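Local coordinates for protein sulfurtransferase (Azotobacter vinelandii, PDB 1E0C) that probably transfers the sulfane sulfur of a donor such as thiosulfate to an acceptor such as cyanide, by way of a persulfide carried on a cysteine, at residues A[112-123]-A[202-210]. Sequence-based numbering, arbitrary orientation.
Sequences YLNGGLTAWLAE and SRALRIRTD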
ATOM      1  N   TYR A 112      -1.911   8.432   5.038  1.00  8.91           N
ATOM      2  CA  TYR A 112      -0.897   8.413   4.010  1.00  9.58           C
ATOM      3  C   TYR A 112      -0.439   9.854   3.746  1.00 12.81           C
ATOM      4  O   TYR A 112      -1.286  10.740   3.625  1.00 11.81           O
ATOM      5  CB  TYR A 112      -1.460   7.867   2.683  1.00 10.13           C
ATOM      6  CG  TYR A 112      -0.504   8.070   1.528  1.00  9.99           C
ATOM      7  CD1 TYR A 112       0.775   7.540   1.578  1.00  6.91           C
ATOM      8  CD2 TYR A 112      -0.872   8.790   0.392  1.00  8.91           C
ATOM      9  CE1 TYR A 112       1.668   7.692   0.544  1.00  8.78           C
ATOM     10  CE2 TYR A 112       0.017   8.948  -0.654  1.00  7.43           C
ATOM     11  CZ  TYR A 112       1.284   8.407  -0.577  1.00 11.13           C
ATOM     12  OH  TYR A 112       2.183   8.571  -1.599  1.00 11.09           O
ATOM     13  N   LEU A 113       0.872  10.053   3.734  1.00 11.70           N
ATOM     14  CA  LEU A 113       1.406  11.377   3.404  1.00 12.36           C
ATOM     15  C   LEU A 113       1.390  11.540   1.883  1.00 10.90           C
ATOM     16  O   LEU A 113       2.150  10.893   1.166  1.00  7.33           O
ATOM     17  CB  LEU A 113       2.854  11.515   3.902  1.00 10.19           C
ATOM     18  CG  LEU A 113       3.544  12.825   3.489  1.00 15.15           C
ATOM     19  CD1 LEU A 113       2.794  14.007   4.103  1.00 11.91           C
ATOM     20  CD2 LEU A 113       5.000  12.827   3.932  1.00 15.17           C
ATOM     21  N   ASN A 114       0.488  12.387   1.394  1.00 12.15           N
ATOM     22  CA  ASN A 114       0.337  12.562  -0.053  1.00  9.34           C
ATOM     23  C   ASN A 114       1.631  12.943  -0.737  1.00 11.24           C
ATOM     24  O   ASN A 114       2.244  13.966  -0.410  1.00 12.76           O
ATOM     25  CB  ASN A 114      -0.736  13.632  -0.312  1.00  9.21           C
ATOM     26  CG  ASN A 114      -1.431  13.418  -1.648  1.00 15.39           C
ATOM     27  OD1 ASN A 114      -1.190  12.424  -2.325  1.00 11.53           O
ATOM     28  ND2 ASN A 114      -2.302  14.351  -2.017  1.00 11.36           N
ATOM     29  N   GLY A 115       2.103  12.121  -1.671  1.00  7.22           N
ATOM     30  CA  GLY A 115       3.347  12.386  -2.373  1.00  9.71           C
ATOM     31  C   GLY A 115       4.577  12.008  -1.544  1.00 10.13           C
ATOM     32  O   GLY A 115       5.712  12.148  -2.006  1.00  9.54           O
ATOM     33  N   GLY A 116       4.357  11.534  -0.328  1.00 11.95           N
ATOM     34  CA  GLY A 116       5.425  11.058   0.531  1.00  8.91           C
ATOM     35  C   GLY A 116       6.607  12.008   0.607  1.00 10.42           C
ATOM     36  O   GLY A 116       6.479  13.230   0.696  1.00 11.39           O
ATOM     37  N   LEU A 117       7.811  11.438   0.591  1.00 11.27           N
ATOM     38  CA  LEU A 117       9.025  12.256   0.696  1.00 10.16           C
ATOM     39  C   LEU A 117       9.199  13.170  -0.501  1.00 11.30           C
ATOM     40  O   LEU A 117       9.842  14.219  -0.412  1.00 13.45           O
ATOM     41  CB  LEU A 117      10.244  11.337   0.852  1.00  9.79           C
ATOM     42  CG  LEU A 117      11.564  12.055   1.175  1.00 16.06           C
ATOM     43  CD1 LEU A 117      11.560  12.540   2.618  1.00 16.39           C
ATOM     44  CD2 LEU A 117      12.736  11.106   0.946  1.00 16.57           C
ATOM     45  N   THR A 118       8.752  12.733  -1.681  1.00 12.98           N
ATOM     46  CA  THR A 118       8.858  13.581  -2.872  1.00 10.30           C
ATOM     47  C   THR A 118       8.187  14.929  -2.610  1.00  9.73           C
ATOM     48  O   THR A 118       8.808  15.969  -2.822  1.00 14.50           O
ATOM     49  CB  THR A 118       8.171  12.903  -4.075  1.00 15.25           C
ATOM     50  OG1 THR A 118       8.586  11.526  -4.093  1.00 13.15           O
ATOM     51  CG2 THR A 118       8.601  13.560  -5.381  1.00 13.14           C
ATOM     52  N   ALA A 119       6.970  14.903  -2.091  1.00  8.73           N
ATOM     53  CA  ALA A 119       6.235  16.137  -1.810  1.00 11.21           C
ATOM     54  C   ALA A 119       6.860  16.895  -0.644  1.00 17.93           C
ATOM     55  O   ALA A 119       6.972  18.122  -0.669  1.00 10.94           O
ATOM     56  CB  ALA A 119       4.773  15.811  -1.527  1.00 13.71           C
ATOM     57  N   TRP A 120       7.304  16.165   0.372  1.00 13.80           N
ATOM     58  CA  TRP A 120       7.998  16.764   1.509  1.00 16.73           C
ATOM     59  C   TRP A 120       9.231  17.532   1.037  1.00 16.00           C
ATOM     60  O   TRP A 120       9.406  18.703   1.389  1.00 15.47           O
ATOM     61  CB  TRP A 120       8.435  15.668   2.496  1.00 10.33           C
ATOM     62  CG  TRP A 120       8.939  16.190   3.811  1.00 15.24           C
ATOM     63  CD1 TRP A 120      10.240  16.436   4.148  1.00 14.52           C
ATOM     64  CD2 TRP A 120       8.158  16.480   4.975  1.00 12.66           C
ATOM     65  NE1 TRP A 120      10.305  16.891   5.449  1.00 12.93           N
ATOM     66  CE2 TRP A 120       9.050  16.897   5.986  1.00 10.80           C
ATOM     67  CE3 TRP A 120       6.790  16.428   5.269  1.00  7.89           C
ATOM     68  CZ2 TRP A 120       8.605  17.287   7.246  1.00  8.96           C
ATOM     69  CZ3 TRP A 120       6.353  16.791   6.524  1.00 13.06           C
ATOM     70  CH2 TRP A 120       7.266  17.227   7.505  1.00 14.00           C
ATOM     71  N   LEU A 121      10.068  16.888   0.226  1.00 12.57           N
ATOM     72  CA  LEU A 121      11.280  17.537  -0.267  1.00 14.65           C
ATOM     73  C   LEU A 121      10.954  18.687  -1.218  1.00 17.61           C
ATOM     74  O   LEU A 121      11.644  19.715  -1.223  1.00 14.87           O
ATOM     75  CB  LEU A 121      12.198  16.552  -0.968  1.00 13.79           C
ATOM     76  CG  LEU A 121      12.815  15.420  -0.138  1.00 19.04           C
ATOM     77  CD1 LEU A 121      13.381  14.349  -1.061  1.00 18.42           C
ATOM     78  CD2 LEU A 121      13.906  15.965   0.776  1.00 21.94           C
ATOM     79  N   ALA A 122       9.910  18.515  -2.029  1.00 16.36           N
ATOM     80  CA  ALA A 122       9.560  19.564  -2.990  1.00 19.37           C
ATOM     81  C   ALA A 122       9.239  20.865  -2.259  1.00 17.23           C
ATOM     82  O   ALA A 122       9.417  21.946  -2.822  1.00 18.95           O
ATOM     83  CB  ALA A 122       8.405  19.148  -3.880  1.00 18.85           C
ATOM     84  N   GLU A 123       8.718  20.751  -1.045  1.00 14.90           N
ATOM     85  CA  GLU A 123       8.347  21.909  -0.247  1.00 14.89           C
ATOM     86  C   GLU A 123       9.458  22.315   0.714  1.00 15.69           C
ATOM     87  O   GLU A 123       9.265  23.182   1.557  1.00 16.95           O
ATOM     88  CB  GLU A 123       7.024  21.656   0.480  1.00 16.91           C
ATOM     89  CG  GLU A 123       5.863  21.511  -0.489  1.00 19.11           C
ATOM     90  CD  GLU A 123       4.509  21.236   0.098  1.00 18.13           C
ATOM     91  OE1 GLU A 123       4.331  21.010   1.313  1.00 14.14           O
ATOM     92  OE2 GLU A 123       3.534  21.243  -0.708  1.00 22.97           O
ATOM     93  N   SER A 202       3.604  16.329 -11.730  1.00 15.06           N
ATOM     94  CA  SER A 202       3.692  17.785 -11.653  1.00 19.99           C
ATOM     95  C   SER A 202       3.399  18.286 -10.247  1.00 17.29           C
ATOM     96  O   SER A 202       3.536  19.476  -9.952  1.00 19.69           O
ATOM     97  CB  SER A 202       2.717  18.420 -12.657  1.00 16.50           C
ATOM     98  OG  SER A 202       1.400  18.417 -12.133  1.00 16.52           O
ATOM     99  N   ARG A 203       2.896  17.413  -9.378  1.00 11.89           N
ATOM    100  CA  ARG A 203       2.599  17.735  -7.998  1.00  9.84           C
ATOM    101  C   ARG A 203       3.334  16.789  -7.044  1.00 10.75           C
ATOM    102  O   ARG A 203       2.777  16.337  -6.046  1.00 10.44           O
ATOM    103  CB  ARG A 203       1.091  17.715  -7.720  1.00 16.23           C
ATOM    104  CG  ARG A 203       0.338  18.745  -8.561  1.00 20.09           C
ATOM    105  CD  ARG A 203      -1.150  18.463  -8.598  1.00 30.07           C
ATOM    106  NE  ARG A 203      -1.756  18.404  -7.294  1.00 35.41           N
ATOM    107  CZ  ARG A 203      -2.183  17.364  -6.606  1.00 37.13           C
ATOM    108  NH1 ARG A 203      -2.133  16.122  -7.080  1.00 16.25           N
ATOM    109  NH2 ARG A 203      -2.697  17.613  -5.402  1.00 23.74           N
ATOM    110  N   ALA A 204       4.588  16.507  -7.381  1.00 12.07           N
ATOM    111  CA  ALA A 204       5.484  15.743  -6.522  1.00 16.09           C
ATOM    112  C   ALA A 204       4.951  14.366  -6.170  1.00 15.03           C
ATOM    113  O   ALA A 204       5.081  13.900  -5.036  1.00 11.66           O
ATOM    114  CB  ALA A 204       5.816  16.536  -5.258  1.00 11.59           C
ATOM    115  N   LEU A 205       4.318  13.696  -7.130  1.00 12.63           N
ATOM    116  CA  LEU A 205       3.824  12.347  -6.992  1.00 12.73           C
ATOM    117  C   LEU A 205       2.680  12.180  -6.018  1.00 13.63           C
ATOM    118  O   LEU A 205       2.352  11.064  -5.621  1.00 12.32           O
ATOM    119  CB  LEU A 205       4.948  11.340  -6.726  1.00 12.49           C
ATOM    120  CG  LEU A 205       6.039  11.276  -7.809  1.00 15.56           C
ATOM    121  CD1 LEU A 205       7.137  10.307  -7.414  1.00 13.66           C
ATOM    122  CD2 LEU A 205       5.425  10.871  -9.152  1.00 17.05           C
ATOM    123  N   ARG A 206       1.952  13.261  -5.731  1.00  9.57           N
ATOM    124  CA  ARG A 206       0.692  13.134  -5.001  1.00 11.10           C
ATOM    125  C   ARG A 206      -0.279  12.328  -5.883  1.00 11.96           C
ATOM    126  O   ARG A 206      -0.051  12.196  -7.086  1.00 13.87           O
ATOM    127  CB  ARG A 206       0.067  14.495  -4.714  1.00 12.31           C
ATOM    128  CG  ARG A 206       0.804  15.319  -3.649  1.00  8.46           C
ATOM    129  CD  ARG A 206       0.080  16.658  -3.493  1.00 11.56           C
ATOM    130  NE  ARG A 206       0.669  17.491  -2.456  1.00  9.28           N
ATOM    131  CZ  ARG A 206       1.851  18.080  -2.497  1.00  9.43           C
ATOM    132  NH1 ARG A 206       2.680  17.968  -3.522  1.00 11.02           N
ATOM    133  NH2 ARG A 206       2.219  18.822  -1.442  1.00 14.97           N
ATOM    134  N   ILE A 207      -1.321  11.831  -5.249  1.00  8.68           N
ATOM    135  CA  ILE A 207      -2.390  11.136  -5.985  1.00 11.41           C
ATOM    136  C   ILE A 207      -3.090  12.176  -6.862  1.00 15.55           C
ATOM    137  O   ILE A 207      -3.316  13.288  -6.379  1.00 13.32           O
ATOM    138  CB  ILE A 207      -3.387  10.519  -4.997  1.00 12.51           C
ATOM    139  CG1 ILE A 207      -2.710   9.382  -4.212  1.00  9.25           C
ATOM    140  CG2 ILE A 207      -4.625   9.991  -5.707  1.00 13.57           C
ATOM    141  CD1 ILE A 207      -3.360   9.117  -2.871  1.00 11.72           C
ATOM    142  N   ARG A 208      -3.288  11.881  -8.140  1.00 10.92           N
ATOM    143  CA  ARG A 208      -3.925  12.874  -9.023  1.00 10.25           C
ATOM    144  C   ARG A 208      -5.282  13.276  -8.487  1.00  9.67           C
ATOM    145  O   ARG A 208      -6.027  12.477  -7.925  1.00  9.43           O
ATOM    146  CB  ARG A 208      -4.040  12.318 -10.441  1.00 10.09           C
ATOM    147  CG  ARG A 208      -4.850  11.023 -10.506  1.00  7.43           C
ATOM    148  CD  ARG A 208      -4.588  10.349 -11.856  1.00 10.63           C
ATOM    149  NE  ARG A 208      -5.097  11.169 -12.955  1.00 13.99           N
ATOM    150  CZ  ARG A 208      -4.934  10.866 -14.237  1.00 12.78           C
ATOM    151  NH1 ARG A 208      -4.228   9.801 -14.583  1.00 11.94           N
ATOM    152  NH2 ARG A 208      -5.483  11.621 -15.184  1.00 10.51           N
ATOM    153  N   THR A 209      -5.641  14.567  -8.620  1.00  9.48           N
ATOM    154  CA  THR A 209      -6.881  15.011  -7.992  1.00 12.53           C
ATOM    155  C   THR A 209      -8.129  14.535  -8.727  1.00 10.76           C
ATOM    156  O   THR A 209      -9.207  14.525  -8.120  1.00 12.26           O
ATOM    157  CB  THR A 209      -6.930  16.550  -7.861  1.00 23.20           C
ATOM    158  OG1 THR A 209      -6.777  17.114  -9.168  1.00 18.16           O
ATOM    159  CG2 THR A 209      -5.790  17.021  -6.966  1.00 25.81           C
ATOM    160  N   ASP A 210      -7.966  14.114  -9.966  1.00 13.20           N
ATOM    161  CA  ASP A 210      -9.073  13.640 -10.794  1.00 12.65           C
ATOM    162  C   ASP A 210      -9.187  12.124 -10.750  1.00 17.04           C
ATOM    163  O   ASP A 210      -9.849  11.518 -11.591  1.00 10.98           O
ATOM    164  CB  ASP A 210      -8.861  14.078 -12.252  1.00 10.18           C
ATOM    165  CG  ASP A 210      -7.630  13.489 -12.904  1.00 17.65           C
ATOM    166  OD1 ASP A 210      -6.556  13.375 -12.255  1.00 13.11           O
ATOM    167  OD2 ASP A 210      -7.703  13.129 -14.109  1.00 13.60           O
TER
HETATM  168  O   HOH W   1       1.157   9.309  -3.932  1.00 12.01           O
HETATM  169  O   HOH W   2      -4.230  14.416  -4.213  1.00 18.23           O
HETATM  170  O   HOH W   3       5.191  19.182  -2.759  1.00 24.84           O
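R206 lies across the side chain of N114, its aliphatic part passing the amide at about a right angle, and the extended chain carries the guanidinium on to the C-terminal end of helix 116-122. There A119 CB rests over one face of the guanidinium, 3.6 Å from R206 NH1, while E123 OE2 comes to its edge in a salt bridge whose hydrogen bond to R206 NH2 is weak (2.9 Å, 127°). N114 turns its CG away from its own backbone N (chi1 -152°), which brings OD1 to the backbone N of I207, a nearly straight bond of 3.0 Å. Against the helix, A204 CB presses on A119 CA at 3.5 Å, a tight fit, and at G115 a CB would run into A204 O, which stands 3.5 Å from G115 CA.

R203 O accepts both R206 N and R206 NH1, from opposite faces of its plane, so that the arginine side chain braces the type I' turn that ends with it; E12 pairs with R206 NE and also binds N114 ND2, while R125 engages E123 OE1. Waters join Y112 OH to L205 O and N114 ND2 to I207 O.

A methionine in place of R206 would probably leave E12 and E123 without their shared cation and R203 O without its side-chain donor. The contact thus joins the two rhodanese-like domains partly through one arginine, whose charge is probably balanced by two carboxylates of the first domain.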